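Local coordinates for protein ZmpA Glycopeptidase (Clostridium perfringens, PDB 6XSX) that is a glycopeptidase whose M60-family metallopeptidase module, the part described here, probably cuts the polypeptide backbone of glycosylated proteins, at residues 354-357 with 358-361; 362-365 with 366-370; 302-305 with 306-309; 387-390 with 391-394. All coordinates share one frame; numbering follows the deposited sequence.

Contact 1: 354-357 with 358-361; sequences PLWQ and LQLY
W356 and L360 stand one turn apart on helix 347-361, an alpha-helix buried in the M60 peptidase module, and form an aliphatic-on-indole CH-pi contact. L360 CG lies 4.0 Å from the centroid of the five-membered ring of W356, 19° off the ring normal. Its two methyls spread over that same face: L360 CD1 comes to 3.6 Å from W356 NE1, while CD2 reaches the six-membered ring near CZ2. The W356 side chain leaves the backbone with CG opposite its own N (chi1 180°), which slants the ring forward, so that one face meets L360 of the following turn. NE1 of this indole donates to D436 OD1, fixing the ring's rotation, and helix 301-309 packs against the same side chain through M301, L304 and R308. Q359 adds a second apolar touch, its CG 4.0 Å from W356 CZ3. The Q359 chain then bends at chi2 (67°) and directs its amide away, OE1 accepting from W366 N and NE2 donating to K363 O. Q357 is likewise tied down outside this turn, by H409 through OE1 and by the carbonyls of W432 and A434 through NE2.

Backbone bonds hold the turn together. L360 N donates to W356 O at 2.8 Å and Y361 N to Q357 O at 3.0 Å. Q359 N is shared between L355 O, at 3.1 Å, and a weak bond to W356 O. The bond from L358 N to P354 O is also weak, and that carbonyl accepts from H405 NE2 too; L358 CG packs just 3.3 Å from P354 O.

Contact 2: 362-365 with 366-370; sequences DKTF and WPRFE. With EDO (1,2-ethanediol), chain G.
F365 and F369 make the tightly packed side of this contact, one turn apart at the start of helix 365-375. Their side chains run alongside each other in the same direction, with F365 CZ 3.5 Å from F369 CD1 and the ring planes inclined at 47°. F369 CB sits over the face of the F365 ring, and F365 CE2 meets the rim of the W366 indole near its plane, 3.9 Å from CE3. In the backbone, F369 N donates to F365 O at 2.8 Å. Helix 347-361 adds L355 and L358 to this apolar cluster, and helix 383-398 adds A394, V397 and F398.

The other side is polar and mostly exposed. D362 makes a capping bond ahead of helix 365-375, in the type I beta turn D362-F365: its OD1 accepts from T364 N at 3.0 Å and from T364 OG1 at 2.7 Å, both donors reaching it from the same face of the carboxylate. A 1,2-ethanediol, probably from the crystallisation liquor, lies between the D362/T364 pair and R368. Its O1 donates to T364 OG1 and accepts from R368 NH1 at 2.8 Å, while its O2 donates to D362 OD2 at 3.2 Å. R368 bends at chi3 (59°), turning its guanidinium edge to the diol. D362 OD2 and R368 NH1, 6.3 Å apart, form no salt bridge; linked through the diol, their attraction is probably weakened by distance.

Contact 3: 302-305 with 306-309; sequences LPLH and FERI
I309 CG2 lies over one face of the H305 imidazole, 3.4 Å from CE1, on helix 301-309 of the M60 peptidase module. H305 sets CG opposite its N (chi1 171°), which puts the ring beside I309. The H305 ring also turns its edge to the face of F306, the planes at 82°, and stacks on Y223. Both imidazole nitrogens are satisfied: NE2 is hydrogen-bonded to E219 OE2, and ND1 to a water lying in the ring plane at 3.0 Å. That water accepts from R308 NH1 at 2.7 Å, so it links the two side chains; the extended R308 arm also donates from NH1 to Q359 O. Both carboxylate oxygens of E307 have partners as well, OE1 accepting from N315 N and OE2 forming a salt bridge with R318.

Four successive backbone bonds occupy the carbonyls of residues 302-305, from F306 N to L302 O at 3.1 Å through to I309 N to H305 O at 2.8 Å. L302, P303, L304 and F306 pack on helix 277-286, which carries an HExxH sequence, probably the zinc-binding motif of this peptidase family, although no metal is bound there. The L302 and F306 side chains run alongside each other, L302 CD1 3.9 Å from F306 CE2.

Contact 4: 387-390 with 391-394; sequences HNAW and VMAA
M392 folds back over the preceding turn and touches A389 and N388. Its chain runs extended through SD and then bends at chi3 (-67°), bringing the CE methyl to 3.7 Å from A389 CA and 3.5 Å from N388 O. V391 sets CG1 opposite its backbone N (chi1 173°), which leaves CG2 on the side of the previous turn, 3.6 Å from H387 O. W390 has CG opposite its carbonyl carbon (chi1 -67°), so the indole swings back along the helix toward H387. There H387 ND1 stands over one indole face near its rim, 3.4 Å from W390 CZ3, while W390 NE1 is hydrogen-bonded to T293 OG1. N388 is held by its amide: OD1 accepts from T417 OG1 and W414 N, while ND2 donates to the carbonyls of E384 and D412.

The small A393 and A394 follow, with A393 N to A389 O and A394 N to W390 O both at 2.8 Å, shorter than the bonds from V391 N and M392 N. Helix 383-398 packs among three helices, V391 and A394 each touching two of them: A393 and A394 meet F365, F369 and F373 of helix 365-375, V391 and M392 meet helix 415-421, and V391 and A394 reach F406 of helix 403-408.

In the fold
Contacts 1 and 4 lie on helices 347-361 and 383-398; contact 2 covers the loop and first turn of the helix between them. The three share one apolar interface: the F365 side of contact 2 joins contacts 1 and 4, and L355 also touches W390. Contact 3, nearest the centre of the chain, joins from helix 301-309 through R308 and L304, but stays about 12 Å from contact 4 at the nearest atoms. Contacts 1 and 4 are buried, with the amides of Q357, Q359 and N388 and the indole N-H groups bonded to other parts of the chain. Contact 3 is also largely buried, yet richer in charged and water-mediated links. Contact 2 alone pairs a buried aromatic side with a substantially exposed polar one.

Contact 1: 354-357 with 358-361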
loop_
_atom_site.group_PDB
_atom_site.type_symbol
_atom_site.label_atom_id
_atom_site.label_comp_id
_atom_site.label_asym_id
_atom_site.label_seq_id
_atom_site.Cartn_x
_atom_site.Cartn_y
_atom_site.Cartn_z
ATOM N N PRO A 354 1.404 -10.611 14.293
ATOM C CA PRO A 354 2.696 -11.266 14.515
ATOM C C PRO A 354 3.791 -10.878 13.519
ATOM O O PRO A 354 4.976 -10.867 13.861
ATOM C CB PRO A 354 2.369 -12.769 14.392
ATOM C CG PRO A 354 1.059 -12.808 13.622
ATOM C CD PRO A 354 0.312 -11.584 14.107
ATOM N N LEU A 355 3.371 -10.591 12.282
ATOM C CA LEU A 355 4.276 -10.232 11.201
ATOM C C LEU A 355 4.696 -8.774 11.365
ATOM O O LEU A 355 5.858 -8.432 11.159
ATOM C CB LEU A 355 3.577 -10.457 9.853
ATOM C CG LEU A 355 3.282 -11.922 9.510
ATOM C CD1 LEU A 355 2.389 -12.030 8.280
ATOM C CD2 LEU A 355 4.559 -12.715 9.303
ATOM N N TRP A 356 3.735 -7.922 11.729
ATOM C CA TRP A 356 4.014 -6.518 11.978
ATOM C C TRP A 356 5.036 -6.367 13.109
ATOM O O TRP A 356 5.957 -5.552 13.021
ATOM C CB TRP A 356 2.712 -5.756 12.259
ATOM C CG TRP A 356 2.925 -4.297 12.532
ATOM C CD1 TRP A 356 2.573 -3.609 13.656
ATOM C CD2 TRP A 356 3.576 -3.347 11.668
ATOM N NE1 TRP A 356 2.926 -2.292 13.536
ATOM C CE2 TRP A 356 3.562 -2.104 12.338
ATOM C CE3 TRP A 356 4.163 -3.418 10.396
ATOM C CZ2 TRP A 356 4.113 -0.950 11.778
ATOM C CZ3 TRP A 356 4.715 -2.275 9.845
ATOM C CH2 TRP A 356 4.687 -1.058 10.529
ATOM N N GLN A 357 4.867 -7.165 14.171
ATOM C CA GLN A 357 5.768 -7.157 15.317
ATOM C C GLN A 357 7.201 -7.476 14.893
ATOM O O GLN A 357 8.137 -6.829 15.361
ATOM C CB GLN A 357 5.315 -8.162 16.376
ATOM C CG GLN A 357 4.036 -7.760 17.088
ATOM C CD GLN A 357 3.703 -8.700 18.217
ATOM O OE1 GLN A 357 3.733 -9.917 18.062
ATOM N NE2 GLN A 357 3.376 -8.131 19.371
ATOM N N LEU A 358 7.367 -8.495 14.039
ATOM C CA LEU A 358 8.687 -8.864 13.542
ATOM C C LEU A 358 9.289 -7.715 12.735
ATOM O O LEU A 358 10.501 -7.535 12.756
ATOM C CB LEU A 358 8.609 -10.149 12.708
ATOM C CG LEU A 358 8.162 -11.404 13.463
ATOM C CD1 LEU A 358 7.995 -12.597 12.525
ATOM C CD2 LEU A 358 9.117 -11.749 14.603
ATOM N N GLN A 359 8.434 -6.936 12.052
ATOM C CA GLN A 359 8.869 -5.813 11.231
ATOM C C GLN A 359 9.220 -4.612 12.113
ATOM O O GLN A 359 10.130 -3.851 11.797
ATOM C CB GLN A 359 7.800 -5.442 10.202
ATOM C CG GLN A 359 8.146 -4.230 9.344
ATOM C CD GLN A 359 9.309 -4.458 8.403
ATOM O OE1 GLN A 359 9.705 -5.586 8.123
ATOM N NE2 GLN A 359 9.883 -3.377 7.916
ATOM N N LEU A 360 8.501 -4.449 13.225
ATOM C CA LEU A 360 8.858 -3.421 14.195
ATOM C C LEU A 360 10.237 -3.748 14.777
ATOM O O LEU A 360 11.061 -2.859 14.972
ATOM C CB LEU A 360 7.790 -3.373 15.296
ATOM C CG LEU A 360 6.448 -2.736 14.918
ATOM C CD1 LEU A 360 5.398 -3.047 15.982
ATOM C CD2 LEU A 360 6.584 -1.227 14.778
ATOM N N TYR A 361 10.486 -5.041 15.032
ATOM C CA TYR A 361 11.717 -5.498 15.662
ATOM C C TYR A 361 12.900 -5.301 14.721
ATOM O O TYR A 361 13.965 -4.876 15.160
ATOM C CB TYR A 361 11.596 -6.955 16.116
ATOM C CG TYR A 361 12.889 -7.567 16.600
ATOM C CD1 TYR A 361 13.489 -7.139 17.777
ATOM C CD2 TYR A 361 13.525 -8.560 15.873
ATOM C CE1 TYR A 361 14.678 -7.690 18.229
ATOM C CE2 TYR A 361 14.716 -9.123 16.305
ATOM C CZ TYR A 361 15.292 -8.689 17.490
ATOM O OH TYR A 361 16.471 -9.221 17.921
#

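Contact 2: 362-365 with 366-370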
loop_
_atom_site.group_PDB
_atom_site.type_symbol
_atom_site.label_atom_id
_atom_site.label_comp_id
_atom_site.label_asym_id
_atom_site.label_seq_id
_atom_site.Cartn_x
_atom_site.Cartn_y
_atom_site.Cartn_z
ATOM N N ASP A 362 12.695 -5.608 13.431
ATOM C CA ASP A 362 13.752 -5.526 12.432
ATOM C C ASP A 362 13.137 -5.180 11.077
ATOM O O ASP A 362 12.521 -6.025 10.414
ATOM C CB ASP A 362 14.546 -6.836 12.382
ATOM C CG ASP A 362 15.776 -6.823 11.481
ATOM O OD1 ASP A 362 15.818 -6.023 10.522
ATOM O OD2 ASP A 362 16.675 -7.630 11.742
ATOM N N LYS A 363 13.364 -3.928 10.668
ATOM C CA LYS A 363 12.787 -3.327 9.479
ATOM C C LYS A 363 13.224 -4.038 8.194
ATOM O O LYS A 363 12.629 -3.792 7.148
ATOM C CB LYS A 363 13.153 -1.842 9.439
ATOM C CG LYS A 363 14.629 -1.555 9.208
ATOM C CD LYS A 363 14.936 -0.083 9.352
ATOM C CE LYS A 363 16.183 0.313 8.599
ATOM N NZ LYS A 363 16.336 1.785 8.556
ATOM N N THR A 364 14.232 -4.921 8.264
ATOM C CA THR A 364 14.651 -5.689 7.092
ATOM C C THR A 364 13.786 -6.935 6.887
ATOM O O THR A 364 13.980 -7.664 5.916
ATOM C CB THR A 364 16.131 -6.112 7.128
ATOM O OG1 THR A 364 16.343 -7.091 8.148
ATOM C CG2 THR A 364 17.097 -4.951 7.276
ATOM N N PHE A 365 12.845 -7.196 7.800
ATOM C CA PHE A 365 12.092 -8.444 7.759
ATOM C C PHE A 365 11.226 -8.527 6.498
ATOM O O PHE A 365 11.317 -9.497 5.746
ATOM C CB PHE A 365 11.248 -8.642 9.023
ATOM C CG PHE A 365 10.201 -9.729 8.920
ATOM C CD1 PHE A 365 10.563 -11.053 8.710
ATOM C CD2 PHE A 365 8.851 -9.433 9.030
ATOM C CE1 PHE A 365 9.599 -12.049 8.612
ATOM C CE2 PHE A 365 7.888 -10.428 8.927
ATOM C CZ PHE A 365 8.263 -11.735 8.712
ATOM N N TRP A 366 10.357 -7.531 6.289
ATOM C CA TRP A 366 9.292 -7.680 5.305
ATOM C C TRP A 366 9.842 -7.889 3.887
ATOM O O TRP A 366 9.447 -8.838 3.213
ATOM C CB TRP A 366 8.256 -6.548 5.384
ATOM C CG TRP A 366 7.021 -6.886 4.606
ATOM C CD1 TRP A 366 6.542 -6.264 3.488
ATOM C CD2 TRP A 366 6.134 -7.994 4.861
ATOM N NE1 TRP A 366 5.407 -6.891 3.046
ATOM C CE2 TRP A 366 5.142 -7.965 3.857
ATOM C CE3 TRP A 366 6.077 -8.995 5.843
ATOM C CZ2 TRP A 366 4.101 -8.898 3.821
ATOM C CZ3 TRP A 366 5.058 -9.925 5.794
ATOM C CH2 TRP A 366 4.083 -9.874 4.794
ATOM N N PRO A 367 10.767 -7.041 3.374
ATOM C CA PRO A 367 11.309 -7.230 2.025
ATOM C C PRO A 367 11.836 -8.654 1.809
ATOM O O PRO A 367 11.546 -9.282 0.785
ATOM C CB PRO A 367 12.402 -6.155 1.896
ATOM C CG PRO A 367 12.623 -5.637 3.312
ATOM C CD PRO A 367 11.313 -5.846 4.035
ATOM N N ARG A 368 12.538 -9.184 2.821
ATOM C CA ARG A 368 13.123 -10.515 2.746
ATOM C C ARG A 368 12.024 -11.578 2.784
ATOM O O ARG A 368 12.100 -12.560 2.051
ATOM C CB ARG A 368 14.183 -10.705 3.834
ATOM C CG ARG A 368 15.356 -9.732 3.737
ATOM C CD ARG A 368 16.380 -9.954 4.845
ATOM N NE ARG A 368 16.876 -11.324 4.732
ATOM C CZ ARG A 368 17.382 -12.075 5.712
ATOM N NH1 ARG A 368 17.478 -11.609 6.947
ATOM N NH2 ARG A 368 17.779 -13.305 5.448
ATOM N N PHE A 369 11.005 -11.373 3.635
ATOM C CA PHE A 369 9.871 -12.287 3.696
ATOM C C PHE A 369 9.159 -12.340 2.337
ATOM O O PHE A 369 8.927 -13.432 1.801
ATOM C CB PHE A 369 8.954 -11.913 4.863
ATOM C CG PHE A 369 7.804 -12.844 5.158
ATOM C CD1 PHE A 369 7.961 -13.928 6.007
ATOM C CD2 PHE A 369 6.540 -12.601 4.639
ATOM C CE1 PHE A 369 6.896 -14.761 6.311
ATOM C CE2 PHE A 369 5.473 -13.436 4.938
ATOM C CZ PHE A 369 5.655 -14.512 5.777
ATOM N N GLU A 370 8.845 -11.162 1.776
ATOM C CA GLU A 370 8.221 -11.065 0.459
ATOM C C GLU A 370 9.071 -11.772 -0.600
ATOM O O GLU A 370 8.523 -12.455 -1.468
ATOM C CB GLU A 370 7.952 -9.613 0.039
ATOM C CG GLU A 370 6.726 -8.983 0.683
ATOM C CD GLU A 370 5.460 -9.829 0.725
ATOM O OE1 GLU A 370 4.457 -9.418 0.123
ATOM O OE2 GLU A 370 5.469 -10.883 1.398
HETATM C C1 EDO G . 15.224 -9.990 9.398
HETATM O O1 EDO G . 15.792 -9.769 8.118
HETATM C C2 EDO G . 16.155 -10.694 10.317
HETATM O O2 EDO G . 17.489 -10.258 10.163
#

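Contact 3: 302-305 with 306-309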
loop_
_atom_site.group_PDB
_atom_site.type_symbol
_atom_site.label_atom_id
_atom_site.label_comp_id
_atom_site.label_asym_id
_atom_site.label_seq_id
_atom_site.Cartn_x
_atom_site.Cartn_y
_atom_site.Cartn_z
ATOM N N LEU A 302 1.681 -2.993 4.105
ATOM C CA LEU A 302 2.038 -1.799 3.350
ATOM C C LEU A 302 1.480 -0.542 4.022
ATOM O O LEU A 302 2.251 0.355 4.367
ATOM C CB LEU A 302 1.669 -1.908 1.861
ATOM C CG LEU A 302 2.116 -0.712 1.012
ATOM C CD1 LEU A 302 3.637 -0.631 0.916
ATOM C CD2 LEU A 302 1.507 -0.742 -0.382
ATOM N N PRO A 303 0.149 -0.389 4.227
ATOM C CA PRO A 303 -0.355 0.798 4.921
ATOM C C PRO A 303 0.256 0.991 6.316
ATOM O O PRO A 303 0.528 2.127 6.703
ATOM C CB PRO A 303 -1.883 0.632 4.884
ATOM C CG PRO A 303 -2.101 -0.860 4.657
ATOM C CD PRO A 303 -0.939 -1.277 3.779
ATOM N N LEU A 304 0.521 -0.110 7.045
ATOM C CA LEU A 304 1.136 -0.005 8.368
ATOM C C LEU A 304 2.517 0.649 8.272
ATOM O O LEU A 304 2.844 1.495 9.095
ATOM C CB LEU A 304 1.223 -1.376 9.050
ATOM C CG LEU A 304 -0.101 -2.012 9.477
ATOM C CD1 LEU A 304 0.101 -3.471 9.865
ATOM C CD2 LEU A 304 -0.753 -1.251 10.616
ATOM N N HIS A 305 3.304 0.261 7.257
ATOM C CA HIS A 305 4.646 0.787 7.046
ATOM C C HIS A 305 4.596 2.289 6.786
ATOM O O HIS A 305 5.379 3.044 7.377
ATOM C CB HIS A 305 5.366 0.020 5.927
ATOM C CG HIS A 305 6.668 0.597 5.475
ATOM N ND1 HIS A 305 7.806 0.582 6.258
ATOM C CD2 HIS A 305 7.029 1.154 4.296
ATOM C CE1 HIS A 305 8.812 1.104 5.585
ATOM N NE2 HIS A 305 8.353 1.485 4.377
ATOM N N PHE A 306 3.647 2.698 5.927
ATOM C CA PHE A 306 3.473 4.090 5.548
ATOM C C PHE A 306 3.045 4.919 6.755
ATOM O O PHE A 306 3.393 6.095 6.837
ATOM C CB PHE A 306 2.621 4.233 4.279
ATOM C CG PHE A 306 3.446 4.288 3.015
ATOM C CD1 PHE A 306 3.995 5.485 2.576
ATOM C CD2 PHE A 306 3.713 3.139 2.286
ATOM C CE1 PHE A 306 4.780 5.532 1.430
ATOM C CE2 PHE A 306 4.498 3.182 1.142
ATOM C CZ PHE A 306 5.022 4.384 0.710
ATOM N N GLU A 307 2.304 4.291 7.680
ATOM C CA GLU A 307 1.983 4.906 8.959
ATOM C C GLU A 307 3.260 5.101 9.780
ATOM O O GLU A 307 3.518 6.194 10.290
ATOM C CB GLU A 307 0.936 4.070 9.697
ATOM C CG GLU A 307 -0.475 4.386 9.238
ATOM C CD GLU A 307 -1.572 3.469 9.746
ATOM O OE1 GLU A 307 -1.266 2.297 10.093
ATOM O OE2 GLU A 307 -2.731 3.930 9.782
ATOM N N ARG A 308 4.068 4.044 9.886
ATOM C CA ARG A 308 5.269 4.094 10.708
ATOM C C ARG A 308 6.266 5.120 10.166
ATOM O O ARG A 308 6.833 5.885 10.943
ATOM C CB ARG A 308 5.934 2.719 10.804
ATOM C CG ARG A 308 7.266 2.734 11.537
ATOM C CD ARG A 308 8.067 1.492 11.193
ATOM N NE ARG A 308 9.169 1.266 12.119
ATOM C CZ ARG A 308 9.893 0.151 12.203
ATOM N NH1 ARG A 308 9.657 -0.877 11.401
ATOM N NH2 ARG A 308 10.865 0.075 13.090
ATOM N N ILE A 309 6.489 5.143 8.843
ATOM C CA ILE A 309 7.546 6.010 8.335
ATOM C C ILE A 309 7.161 7.482 8.470
ATOM O O ILE A 309 8.026 8.330 8.323
ATOM C CB ILE A 309 8.008 5.658 6.905
ATOM C CG1 ILE A 309 6.908 5.893 5.863
ATOM C CG2 ILE A 309 8.578 4.250 6.863
ATOM C CD1 ILE A 309 7.304 5.533 4.451
HETATM O O HOH W 1 8.502 -0.589 8.980
#

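Contact 4: 387-390 with 391-394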
loop_
_atom_site.group_PDB
_atom_site.type_symbol
_atom_site.label_atom_id
_atom_site.label_comp_id
_atom_site.label_asym_id
_atom_site.label_seq_id
_atom_site.Cartn_x
_atom_site.Cartn_y
_atom_site.Cartn_z
ATOM N N HIS A 387 -0.449 -20.556 7.091
ATOM C CA HIS A 387 -0.006 -20.037 8.372
ATOM C C HIS A 387 1.318 -20.685 8.752
ATOM O O HIS A 387 2.254 -19.989 9.142
ATOM C CB HIS A 387 -1.074 -20.258 9.448
ATOM C CG HIS A 387 -2.252 -19.350 9.319
ATOM N ND1 HIS A 387 -2.141 -18.059 8.844
ATOM C CD2 HIS A 387 -3.553 -19.528 9.630
ATOM C CE1 HIS A 387 -3.325 -17.481 8.866
ATOM N NE2 HIS A 387 -4.207 -18.365 9.327
ATOM N N ASN A 388 1.385 -22.016 8.604
ATOM C CA ASN A 388 2.556 -22.787 8.994
ATOM C C ASN A 388 3.743 -22.399 8.120
ATOM O O ASN A 388 4.885 -22.416 8.580
ATOM C CB ASN A 388 2.285 -24.299 9.002
ATOM C CG ASN A 388 1.734 -24.792 10.326
ATOM O OD1 ASN A 388 2.470 -25.340 11.143
ATOM N ND2 ASN A 388 0.447 -24.594 10.559
ATOM N N ALA A 389 3.463 -22.031 6.865
ATOM C CA ALA A 389 4.517 -21.605 5.955
ATOM C C ALA A 389 5.122 -20.275 6.414
ATOM O O ALA A 389 6.326 -20.077 6.290
ATOM C CB ALA A 389 4.013 -21.547 4.531
ATOM N N TRP A 390 4.283 -19.371 6.944
ATOM C CA TRP A 390 4.766 -18.098 7.464
ATOM C C TRP A 390 5.783 -18.354 8.572
ATOM O O TRP A 390 6.810 -17.676 8.653
ATOM C CB TRP A 390 3.622 -17.260 8.038
ATOM C CG TRP A 390 2.595 -16.753 7.075
ATOM C CD1 TRP A 390 2.640 -16.765 5.710
ATOM C CD2 TRP A 390 1.370 -16.086 7.430
ATOM N NE1 TRP A 390 1.513 -16.176 5.197
ATOM C CE2 TRP A 390 0.717 -15.751 6.227
ATOM C CE3 TRP A 390 0.760 -15.753 8.647
ATOM C CZ2 TRP A 390 -0.513 -15.092 6.206
ATOM C CZ3 TRP A 390 -0.454 -15.100 8.628
ATOM C CH2 TRP A 390 -1.084 -14.782 7.422
ATOM N N VAL A 391 5.468 -19.324 9.439
ATOM C CA VAL A 391 6.290 -19.587 10.608
ATOM C C VAL A 391 7.667 -20.038 10.132
ATOM O O VAL A 391 8.684 -19.630 10.684
ATOM C CB VAL A 391 5.648 -20.638 11.528
ATOM C CG1 VAL A 391 6.585 -21.035 12.664
ATOM C CG2 VAL A 391 4.316 -20.157 12.069
ATOM N N MET A 392 7.671 -20.875 9.088
ATOM C CA MET A 392 8.895 -21.466 8.573
ATOM C C MET A 392 9.721 -20.414 7.841
ATOM O O MET A 392 10.928 -20.322 8.071
ATOM C CB MET A 392 8.593 -22.652 7.651
ATOM C CG MET A 392 8.107 -23.852 8.435
ATOM S SD MET A 392 7.777 -25.315 7.425
ATOM C CE MET A 392 6.365 -24.780 6.460
ATOM N N ALA A 393 9.051 -19.628 6.985
ATOM C CA ALA A 393 9.689 -18.591 6.185
ATOM C C ALA A 393 10.251 -17.480 7.074
ATOM O O ALA A 393 11.389 -17.041 6.873
ATOM C CB ALA A 393 8.736 -18.056 5.141
ATOM N N ALA A 394 9.454 -17.032 8.052
ATOM C CA ALA A 394 9.894 -16.015 8.997
ATOM C C ALA A 394 11.069 -16.552 9.822
ATOM O O ALA A 394 12.011 -15.819 10.116
ATOM C CB ALA A 394 8.746 -15.560 9.874
#